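Local coordinates for protein N-acylethanolamine-hydrolyzing acid amidase subunit beta (Caenorhabditis elegans, PDB 6DY3) that probably breaks down bioactive fatty acid amides such as N-palmitoylethanolamine to ethanolamine and free fatty acids, this chain being the beta subunit made by autocatalytic cleavage, at residues Asn69-Gly74 with Asn163-Lys168; Ser120-Ile125 with Ile137-Trp142; Phe158-Asn163 with Asp173-Ala178. One frame throughout, in Å; residues are numbered along the deposited sequence.

Contact 1. Residues Asn69-Gly74 with Asn163-Lys168; sequences NARYSG and NFDNWK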
loop_
_atom_site.group_PDB
_atom_site.type_symbol
_atom_site.label_atom_id
_atom_site.label_comp_id
_atom_site.label_asym_id
_atom_site.label_seq_id
_atom_site.Cartn_x
_atom_site.Cartn_y
_atom_site.Cartn_z
ATOM N N ASN B 69 -4.568 3.731 -0.926
ATOM C CA ASN B 69 -4.671 4.235 -2.287
ATOM C C ASN B 69 -4.284 5.707 -2.301
ATOM O O ASN B 69 -4.768 6.491 -1.479
ATOM C CB ASN B 69 -6.089 4.069 -2.836
ATOM C CG ASN B 69 -6.509 2.619 -2.959
ATOM O OD1 ASN B 69 -5.826 1.715 -2.469
ATOM N ND2 ASN B 69 -7.647 2.388 -3.616
ATOM N N ALA B 70 -3.426 6.082 -3.238
ATOM C CA ALA B 70 -3.137 7.489 -3.427
ATOM C C ALA B 70 -4.392 8.195 -3.914
ATOM O O ALA B 70 -5.244 7.604 -4.581
ATOM C CB ALA B 70 -1.998 7.675 -4.425
ATOM N N ARG B 71 -4.514 9.469 -3.554
ATOM C CA ARG B 71 -5.688 10.265 -3.885
ATOM C C ARG B 71 -5.224 11.446 -4.719
ATOM O O ARG B 71 -4.430 12.269 -4.249
ATOM C CB ARG B 71 -6.405 10.737 -2.619
ATOM C CG ARG B 71 -7.807 11.239 -2.830
ATOM C CD ARG B 71 -8.425 11.593 -1.494
ATOM N NE ARG B 71 -9.792 12.081 -1.618
ATOM C CZ ARG B 71 -10.501 12.553 -0.601
ATOM N NH1 ARG B 71 -9.966 12.603 0.613
ATOM N NH2 ARG B 71 -11.743 12.976 -0.792
ATOM N N TYR B 72 -5.718 11.522 -5.950
ATOM C CA TYR B 72 -5.328 12.559 -6.896
ATOM C C TYR B 72 -6.533 13.431 -7.204
ATOM O O TYR B 72 -7.535 12.950 -7.744
ATOM C CB TYR B 72 -4.769 11.954 -8.187
ATOM C CG TYR B 72 -3.670 10.946 -7.962
ATOM C CD1 TYR B 72 -2.439 11.341 -7.450
ATOM C CD2 TYR B 72 -3.854 9.602 -8.276
ATOM C CE1 TYR B 72 -1.423 10.427 -7.243
ATOM C CE2 TYR B 72 -2.844 8.678 -8.077
ATOM C CZ TYR B 72 -1.626 9.097 -7.559
ATOM O OH TYR B 72 -0.607 8.192 -7.349
ATOM N N SER B 73 -6.423 14.709 -6.880
ATOM C CA SER B 73 -7.443 15.690 -7.197
ATOM C C SER B 73 -6.864 16.658 -8.221
ATOM O O SER B 73 -5.705 16.540 -8.635
ATOM C CB SER B 73 -7.904 16.416 -5.929
ATOM O OG SER B 73 -8.402 15.503 -4.960
ATOM N N GLY B 74 -7.678 17.610 -8.648
ATOM C CA GLY B 74 -7.224 18.603 -9.592
ATOM C C GLY B 74 -6.215 19.544 -8.960
ATOM O O GLY B 74 -5.816 19.414 -7.802
ATOM N N ASN B 163 -8.528 5.969 -6.896
ATOM C CA ASN B 163 -7.576 7.052 -6.710
ATOM C C ASN B 163 -8.182 8.448 -6.782
ATOM O O ASN B 163 -7.471 9.419 -6.506
ATOM C CB ASN B 163 -6.477 6.956 -7.778
ATOM C CG ASN B 163 -5.650 5.707 -7.641
ATOM O OD1 ASN B 163 -5.493 4.952 -8.605
ATOM N ND2 ASN B 163 -5.109 5.477 -6.446
ATOM N N PHE B 164 -9.439 8.593 -7.173
ATOM C CA PHE B 164 -9.981 9.904 -7.505
ATOM C C PHE B 164 -11.197 10.226 -6.641
ATOM O O PHE B 164 -11.600 9.449 -5.773
ATOM C CB PHE B 164 -10.343 9.966 -8.990
ATOM C CG PHE B 164 -9.282 9.406 -9.899
ATOM C CD1 PHE B 164 -8.099 10.089 -10.114
ATOM C CD2 PHE B 164 -9.481 8.209 -10.557
ATOM C CE1 PHE B 164 -7.132 9.581 -10.946
ATOM C CE2 PHE B 164 -8.514 7.697 -11.398
ATOM C CZ PHE B 164 -7.339 8.389 -11.592
ATOM N N ASP B 165 -11.753 11.419 -6.870
ATOM C CA ASP B 165 -12.990 11.866 -6.233
ATOM C C ASP B 165 -13.795 12.684 -7.242
ATOM O O ASP B 165 -13.358 12.921 -8.373
ATOM C CB ASP B 165 -12.699 12.655 -4.946
ATOM C CG ASP B 165 -11.519 13.582 -5.086
ATOM O OD1 ASP B 165 -11.340 14.145 -6.186
ATOM O OD2 ASP B 165 -10.771 13.749 -4.098
ATOM N N ASN B 166 -14.985 13.107 -6.829
ATOM C CA ASN B 166 -15.854 13.988 -7.632
ATOM C C ASN B 166 -16.143 13.301 -8.971
ATOM O O ASN B 166 -16.315 12.073 -9.010
ATOM C CB ASN B 166 -15.197 15.343 -7.731
ATOM C CG ASN B 166 -15.079 16.024 -6.385
ATOM O OD1 ASN B 166 -16.047 16.084 -5.620
ATOM N ND2 ASN B 166 -13.883 16.502 -6.066
ATOM N N TRP B 167 -16.216 14.054 -10.069
ATOM C CA TRP B 167 -16.591 13.474 -11.355
ATOM C C TRP B 167 -15.670 12.326 -11.736
ATOM O O TRP B 167 -16.131 11.281 -12.210
ATOM C CB TRP B 167 -16.558 14.547 -12.447
ATOM C CG TRP B 167 -17.427 15.737 -12.186
ATOM C CD1 TRP B 167 -17.024 16.966 -11.763
ATOM C CD2 TRP B 167 -18.848 15.816 -12.347
ATOM N NE1 TRP B 167 -18.106 17.808 -11.650
ATOM C CE2 TRP B 167 -19.236 17.122 -12.001
ATOM C CE3 TRP B 167 -19.828 14.908 -12.749
ATOM C CZ2 TRP B 167 -20.559 17.539 -12.043
ATOM C CZ3 TRP B 167 -21.136 15.324 -12.785
ATOM C CH2 TRP B 167 -21.492 16.625 -12.437
ATOM N N LYS B 168 -14.360 12.507 -11.560
ATOM C CA LYS B 168 -13.415 11.499 -12.027
ATOM C C LYS B 168 -13.615 10.176 -11.302
ATOM O O LYS B 168 -13.412 9.110 -11.892
ATOM C CB LYS B 168 -11.980 12.003 -11.849
ATOM C CG LYS B 168 -10.926 11.100 -12.475
ATOM C CD LYS B 168 -10.905 11.249 -13.983
ATOM C CE LYS B 168 -9.910 10.297 -14.639
ATOM N NZ LYS B 168 -8.501 10.598 -14.265
HETATM O O HOH W 1 -9.817 13.108 -9.075
#
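The Phe164 ring turns an edge to Tyr72: Tyr72 O lies near the plane of the ring, 3.8 Å from Phe164 CD1. Over the centre of one face of that phenyl ring sits Asn163 CB, while Lys168 CG comes over the opposite face, offset toward the rim. The Tyr72 ring has Phe164 CE1 at its own edge, 4.2 Å from Tyr72 CD2, and runs side by side with the Asn163 side chain, ring and amide planes 52° apart. Beyond these segments, Phe104 of the alpha subunit stacks on the Tyr72 ring, and Asp100 of that subunit takes a hydrogen bond with the phenolic OH.

Two bonds zip Asn163 to Ala70, the last residue of strand 64-70, and to Tyr72 just past it. Asn163 ND2 donates to Ala70 O (2.8 Å), the acceptor lying in the amide plane, and Asn163 O receives Tyr72 N (2.8 Å) nearly head-on. Farther out, Arg71 crosses Asp165 at about a right angle. The extended chain of Arg71, with CG anti to the backbone N (chi1 -164°), carries NE to 3.1 Å from Asp165 OD2, a salt bridge whose hydrogen bond is weak. Arg71 NH1 has a firmer partner in Asn140 OD1. A leucine in place of Arg71 would probably leave the Asp165 carboxylate without its opposite charge and Asn140 OD1 without this donor.

Asn163, probably important for activity, lies beside Cys1, the probable nucleophile, and its OD1 accepts from Cys1 N. With ND2 held by Ala70 O, the amide is fixed in rotation: a flip would set its oxygen against the Ala70 carbonyl and turn ND2 toward the Cys1 amino group.

Contact 2. Residues Ser120-Ile125 with Ile137-Trp142; sequences SPSYII and ISRNRW
Ile124 and Ile137 pack CB to CB at 4.0 Å across a beta hairpin of strands 122-127 and 134-139, part of one of the two antiparallel sheets of the Ntn-hydrolase fold. They form a hydrogen-bonded pair: Ile124 N reaches Ile137 O at 2.8 Å, and Ile137 N returns to Ile124 O at 2.7 Å. Ser122 and Arg139 make the next such pair, in which Arg139 N to Ser122 O is sound and the reverse bond weak.

Between them, the non-hydrogen-bonded pair Tyr123 and Ser138 faces the other way, Ser138 OG lying at the edge of the Tyr123 ring, 3.5 Å from CE1. Beyond the paired strands, Pro121 CG and CD rest against Trp142, with CG 3.6 Å from CZ3, while Arg141 CG sits over the centre of one indole face. The peptide bond between Arg141 and Trp142 is cis.

A second shell surrounds these groups. Helix 106-113 lays Phe113 against both isoleucines and adds Val110 against Ile137. Arg139, bent at chi2 and chi3, leads its guanidinium off to the carbonyls of Phe113 and Arg115, and Tyr123 OH bonds Phe164 O. Ser122 OG stands between its backbone N and carbonyl carbon (chi1 54°), from where it donates to Ser120 O at 3.0 Å.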
loop_
_atom_site.group_PDB
_atom_site.type_symbol
_atom_site.label_atom_id
_atom_site.label_comp_id
_atom_site.label_asym_id
_atom_site.label_seq_id
_atom_site.Cartn_x
_atom_site.Cartn_y
_atom_site.Cartn_z
ATOM N N SER B 120 -0.853 12.909 3.956
ATOM C CA SER B 120 -0.987 13.034 2.518
ATOM C C SER B 120 -2.376 12.558 2.096
ATOM O O SER B 120 -2.846 11.521 2.590
ATOM C CB SER B 120 0.096 12.218 1.817
ATOM O OG SER B 120 0.126 12.488 0.426
ATOM N N PRO B 121 -3.074 13.286 1.222
ATOM C CA PRO B 121 -4.408 12.838 0.804
ATOM C C PRO B 121 -4.344 11.438 0.212
ATOM O O PRO B 121 -3.466 11.118 -0.590
ATOM C CB PRO B 121 -4.827 13.884 -0.233
ATOM C CG PRO B 121 -4.046 15.092 0.117
ATOM C CD PRO B 121 -2.730 14.586 0.625
ATOM N N SER B 122 -5.278 10.595 0.631
ATOM C CA SER B 122 -5.241 9.189 0.265
ATOM C C SER B 122 -6.528 8.542 0.758
ATOM O O SER B 122 -7.331 9.161 1.461
ATOM C CB SER B 122 -4.011 8.497 0.857
ATOM O OG SER B 122 -3.954 8.706 2.255
ATOM N N TYR B 123 -6.713 7.286 0.372
ATOM C CA TYR B 123 -7.774 6.444 0.902
ATOM C C TYR B 123 -7.126 5.285 1.636
ATOM O O TYR B 123 -6.356 4.525 1.041
ATOM C CB TYR B 123 -8.678 5.917 -0.207
ATOM C CG TYR B 123 -9.479 6.973 -0.931
ATOM C CD1 TYR B 123 -10.532 7.628 -0.301
ATOM C CD2 TYR B 123 -9.206 7.291 -2.257
ATOM C CE1 TYR B 123 -11.276 8.581 -0.967
ATOM C CE2 TYR B 123 -9.948 8.242 -2.929
ATOM C CZ TYR B 123 -10.980 8.882 -2.279
ATOM O OH TYR B 123 -11.718 9.828 -2.950
ATOM N N ILE B 124 -7.453 5.142 2.915
ATOM C CA ILE B 124 -6.982 4.030 3.731
ATOM C C ILE B 124 -8.158 3.082 3.919
ATOM O O ILE B 124 -9.185 3.459 4.500
ATOM C CB ILE B 124 -6.424 4.510 5.080
ATOM C CG1 ILE B 124 -5.257 5.474 4.846
ATOM C CG2 ILE B 124 -5.980 3.321 5.918
ATOM C CD1 ILE B 124 -4.719 6.124 6.097
ATOM N N ILE B 125 -8.011 1.859 3.422
ATOM C CA ILE B 125 -9.056 0.843 3.481
ATOM C C ILE B 125 -8.640 -0.180 4.524
ATOM O O ILE B 125 -7.560 -0.774 4.425
ATOM C CB ILE B 125 -9.282 0.182 2.112
ATOM C CG1 ILE B 125 -9.830 1.199 1.102
ATOM C CG2 ILE B 125 -10.223 -1.005 2.232
ATOM C CD1 ILE B 125 -8.771 2.021 0.392
ATOM N N ILE B 137 -11.235 5.104 4.839
ATOM C CA ILE B 137 -10.841 6.336 5.511
ATOM C C ILE B 137 -10.337 7.307 4.454
ATOM O O ILE B 137 -9.364 7.020 3.745
ATOM C CB ILE B 137 -9.771 6.078 6.582
ATOM C CG1 ILE B 137 -10.311 5.110 7.640
ATOM C CG2 ILE B 137 -9.310 7.399 7.208
ATOM C CD1 ILE B 137 -9.277 4.644 8.643
ATOM N N SER B 138 -10.990 8.456 4.351
ATOM C CA SER B 138 -10.626 9.475 3.376
ATOM C C SER B 138 -9.768 10.521 4.072
ATOM O O SER B 138 -10.273 11.311 4.875
ATOM C CB SER B 138 -11.870 10.113 2.766
ATOM O OG SER B 138 -12.689 9.123 2.178
ATOM N N ARG B 139 -8.473 10.519 3.769
ATOM C CA ARG B 139 -7.578 11.569 4.241
ATOM C C ARG B 139 -7.733 12.759 3.305
ATOM O O ARG B 139 -7.381 12.680 2.122
ATOM C CB ARG B 139 -6.134 11.075 4.279
ATOM C CG ARG B 139 -5.907 9.897 5.216
ATOM C CD ARG B 139 -6.320 10.218 6.649
ATOM N NE ARG B 139 -5.808 11.507 7.104
ATOM C CZ ARG B 139 -5.798 11.904 8.370
ATOM N NH1 ARG B 139 -6.264 11.116 9.324
ATOM N NH2 ARG B 139 -5.313 13.094 8.682
ATOM N N ASN B 140 -8.257 13.859 3.831
ATOM C CA ASN B 140 -8.571 15.028 3.025
ATOM C C ASN B 140 -7.436 16.036 3.096
ATOM O O ASN B 140 -6.508 15.916 3.897
ATOM C CB ASN B 140 -9.882 15.670 3.493
ATOM C CG ASN B 140 -11.056 14.717 3.425
ATOM O OD1 ASN B 140 -11.229 13.998 2.443
ATOM N ND2 ASN B 140 -11.867 14.699 4.478
ATOM N N ARG B 141 -7.524 17.040 2.233
ATOM C CA ARG B 141 -6.592 18.152 2.250
ATOM C C ARG B 141 -6.876 19.021 3.487
ATOM O O ARG B 141 -7.950 19.633 3.558
ATOM C CB ARG B 141 -6.720 18.984 0.981
ATOM C CG ARG B 141 -6.237 18.270 -0.264
ATOM C CD ARG B 141 -6.509 19.098 -1.502
ATOM N NE ARG B 141 -5.845 18.559 -2.686
ATOM C CZ ARG B 141 -6.021 19.027 -3.921
ATOM N NH1 ARG B 141 -6.849 20.045 -4.136
ATOM N NH2 ARG B 141 -5.369 18.479 -4.943
ATOM N N TRP B 142 -5.961 19.097 4.463
ATOM C CA TRP B 142 -4.676 18.378 4.495
ATOM C C TRP B 142 -4.469 17.705 5.839
ATOM O O TRP B 142 -3.401 17.155 6.100
ATOM C CB TRP B 142 -3.522 19.342 4.214
ATOM C CG TRP B 142 -3.588 19.978 2.856
ATOM C CD1 TRP B 142 -4.144 21.181 2.542
ATOM C CD2 TRP B 142 -3.070 19.445 1.631
ATOM N NE1 TRP B 142 -4.012 21.429 1.198
ATOM C CE2 TRP B 142 -3.358 20.377 0.615
ATOM C CE3 TRP B 142 -2.394 18.270 1.294
ATOM C CZ2 TRP B 142 -2.988 20.174 -0.713
ATOM C CZ3 TRP B 142 -2.032 18.068 -0.024
ATOM C CH2 TRP B 142 -2.330 19.015 -1.013
#

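Contact 3. Residues Phe158-Asn163 with Asp173-Ala178; sequences FLVETN and DRRITA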
loop_
_atom_site.group_PDB
_atom_site.type_symbol
_atom_site.label_atom_id
_atom_site.label_comp_id
_atom_site.label_asym_id
_atom_site.label_seq_id
_atom_site.Cartn_x
_atom_site.Cartn_y
_atom_site.Cartn_z
ATOM N N PHE B 158 -20.260 -4.167 0.770
ATOM C CA PHE B 158 -18.939 -3.996 0.176
ATOM C C PHE B 158 -18.589 -2.517 0.059
ATOM O O PHE B 158 -19.457 -1.641 0.051
ATOM C CB PHE B 158 -18.838 -4.674 -1.207
ATOM C CG PHE B 158 -19.795 -4.132 -2.232
ATOM C CD1 PHE B 158 -19.496 -2.990 -2.950
ATOM C CD2 PHE B 158 -20.982 -4.781 -2.492
ATOM C CE1 PHE B 158 -20.375 -2.496 -3.891
ATOM C CE2 PHE B 158 -21.865 -4.292 -3.436
ATOM C CZ PHE B 158 -21.559 -3.149 -4.135
ATOM N N LEU B 159 -17.285 -2.257 -0.025
ATOM C CA LEU B 159 -16.740 -0.923 -0.236
ATOM C C LEU B 159 -15.676 -1.002 -1.320
ATOM O O LEU B 159 -14.849 -1.919 -1.316
ATOM C CB LEU B 159 -16.127 -0.354 1.045
ATOM C CG LEU B 159 -17.090 -0.022 2.180
ATOM C CD1 LEU B 159 -16.334 0.146 3.480
ATOM C CD2 LEU B 159 -17.876 1.227 1.856
ATOM N N VAL B 160 -15.711 -0.051 -2.255
ATOM C CA VAL B 160 -14.765 0.004 -3.365
ATOM C C VAL B 160 -14.223 1.421 -3.482
ATOM O O VAL B 160 -14.992 2.389 -3.475
ATOM C CB VAL B 160 -15.413 -0.427 -4.696
ATOM C CG1 VAL B 160 -14.387 -0.376 -5.830
ATOM C CG2 VAL B 160 -16.006 -1.815 -4.569
ATOM N N GLU B 161 -12.909 1.541 -3.638
ATOM C CA GLU B 161 -12.291 2.848 -3.776
ATOM C C GLU B 161 -11.079 2.736 -4.693
ATOM O O GLU B 161 -10.394 1.713 -4.716
ATOM C CB GLU B 161 -11.897 3.416 -2.399
ATOM C CG GLU B 161 -11.685 4.922 -2.383
ATOM C CD GLU B 161 -12.870 5.686 -2.965
ATOM O OE1 GLU B 161 -13.922 5.757 -2.290
ATOM O OE2 GLU B 161 -12.756 6.199 -4.103
ATOM N N THR B 162 -10.821 3.802 -5.460
ATOM C CA THR B 162 -9.646 3.853 -6.324
ATOM C C THR B 162 -8.835 5.084 -5.941
ATOM O O THR B 162 -8.483 5.231 -4.775
ATOM C CB THR B 162 -10.044 3.797 -7.791
ATOM O OG1 THR B 162 -10.886 4.918 -8.102
ATOM C CG2 THR B 162 -10.782 2.524 -8.098
ATOM N N ASN B 163 -8.528 5.969 -6.896
ATOM C CA ASN B 163 -7.576 7.052 -6.710
ATOM C C ASN B 163 -8.182 8.448 -6.782
ATOM O O ASN B 163 -7.471 9.419 -6.506
ATOM C CB ASN B 163 -6.477 6.956 -7.778
ATOM C CG ASN B 163 -5.650 5.707 -7.641
ATOM O OD1 ASN B 163 -5.493 4.952 -8.605
ATOM N ND2 ASN B 163 -5.109 5.477 -6.446
ATOM N N ASP B 173 -13.677 3.589 -14.663
ATOM C CA ASP B 173 -14.147 2.300 -15.153
ATOM C C ASP B 173 -13.737 1.160 -14.228
ATOM O O ASP B 173 -14.447 0.152 -14.136
ATOM C CB ASP B 173 -13.611 2.058 -16.564
ATOM C CG ASP B 173 -14.655 1.481 -17.499
ATOM O OD1 ASP B 173 -15.701 0.992 -17.014
ATOM O OD2 ASP B 173 -14.430 1.525 -18.728
ATOM N N ARG B 174 -12.588 1.286 -13.559
ATOM C CA ARG B 174 -12.182 0.279 -12.583
ATOM C C ARG B 174 -13.188 0.187 -11.444
ATOM O O ARG B 174 -13.591 -0.909 -11.039
ATOM C CB ARG B 174 -10.795 0.603 -12.034
ATOM C CG ARG B 174 -9.692 0.590 -13.075
ATOM C CD ARG B 174 -8.385 1.100 -12.489
ATOM N NE ARG B 174 -8.526 2.454 -11.966
ATOM C CZ ARG B 174 -7.573 3.114 -11.314
ATOM N NH1 ARG B 174 -6.399 2.541 -11.096
ATOM N NH2 ARG B 174 -7.798 4.346 -10.875
ATOM N N ARG B 175 -13.591 1.337 -10.901
ATOM C CA ARG B 175 -14.523 1.337 -9.779
ATOM C C ARG B 175 -15.912 0.888 -10.210
ATOM O O ARG B 175 -16.566 0.114 -9.504
ATOM C CB ARG B 175 -14.574 2.729 -9.153
ATOM C CG ARG B 175 -15.336 2.792 -7.843
ATOM C CD ARG B 175 -15.210 4.156 -7.182
ATOM N NE ARG B 175 -15.952 4.201 -5.930
ATOM C CZ ARG B 175 -17.244 4.489 -5.845
ATOM N NH1 ARG B 175 -17.946 4.770 -6.934
ATOM N NH2 ARG B 175 -17.841 4.500 -4.664
ATOM N N ILE B 176 -16.377 1.353 -11.371
ATOM C CA ILE B 176 -17.705 0.975 -11.853
ATOM C C ILE B 176 -17.783 -0.530 -12.080
ATOM O O ILE B 176 -18.748 -1.191 -11.677
ATOM C CB ILE B 176 -18.053 1.755 -13.136
ATOM C CG1 ILE B 176 -18.091 3.260 -12.851
ATOM C CG2 ILE B 176 -19.387 1.281 -13.709
ATOM C CD1 ILE B 176 -18.092 4.116 -14.094
ATOM N N THR B 177 -16.776 -1.091 -12.748
ATOM C CA THR B 177 -16.795 -2.515 -13.059
ATOM C C THR B 177 -16.792 -3.357 -11.791
ATOM O O THR B 177 -17.563 -4.316 -11.668
ATOM C CB THR B 177 -15.600 -2.864 -13.942
ATOM O OG1 THR B 177 -15.690 -2.132 -15.171
ATOM C CG2 THR B 177 -15.553 -4.360 -14.233
ATOM N N ALA B 178 -15.933 -3.011 -10.831
ATOM C CA ALA B 178 -15.855 -3.792 -9.602
ATOM C C ALA B 178 -17.182 -3.780 -8.855
ATOM O O ALA B 178 -17.580 -4.795 -8.272
ATOM C CB ALA B 178 -14.732 -3.259 -8.710
#
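Arg175 crosses Val160 obliquely, and the two bury more surface here than any other residues. Arg175 CG meets Val160 CG1 at 3.9 Å. From there the chain runs on extended, with CG anti to the backbone N (chi1 -171°). At its far end Arg175 NE donates to Val160 O at 3.2 Å, the donor standing above the carbonyl plane, off any lone pair. Nearer the backbone, Arg175 CB touches Thr162 CG2. Glu161 OE2 is 4.2 Å from Arg175 NE but well out of the guanidinium plane, so any attraction is probably electrostatic, with no N-H aimed at the oxygen; the firm partner of Glu161 is Lys169, a salt bridge through OE1. Val160 CG1 also reaches Ala178 CB at 4.1 Å, one turn on from Arg174.

The contact sets helix 173-185 against the five-stranded sheet, one alpha-beta layer pair of the alpha-beta-beta-alpha sandwich of Ntn hydrolases. Strand 158-161 and helix segment 173-178 run nearly antiparallel (165°), their axes approaching to 8.4 Å. The strand is the outermost of this sheet within the chain, next to strand 2-7.

Arg174, the third main contributor, bends at chi3 and brings its guanidinium alongside the end of the strand. Thr162 CG2 lies over one face of this group, and Arg174 NH2 donates to Asn163 OD1 at 3.3 Å, amide and guanidinium planes being 46° apart. Two acids steady the cation, Asp20 by a salt bridge with NH1 and Asp172 by one with NH2, and Asp172 OD2 is also hydrogen-bonded to Thr162 OG1.

How the contacts relate
From the N terminus, strand 64-70 runs out into residues 69-74, where contact 1 opens. Before that loop closes at 163-168, the chain passes through helices and the hairpin of contact 2, which opens at 120-125 and closes at 137-142 wholly within it. Contact 3 opens at 158-163, before contact 1 has closed, and closes later at 173-178; the two therefore cross, sharing Asn163. Contact 2 holds neighbouring strands of the seven-stranded sheet together, and contact 3 fixes a helix on the five-stranded sheet. Contact 1 ties the end of strand 64-70 to the loop leaving strand 158-161, while Tyr123 of contact 2 packs on Glu161 and Thr162 of contact 3.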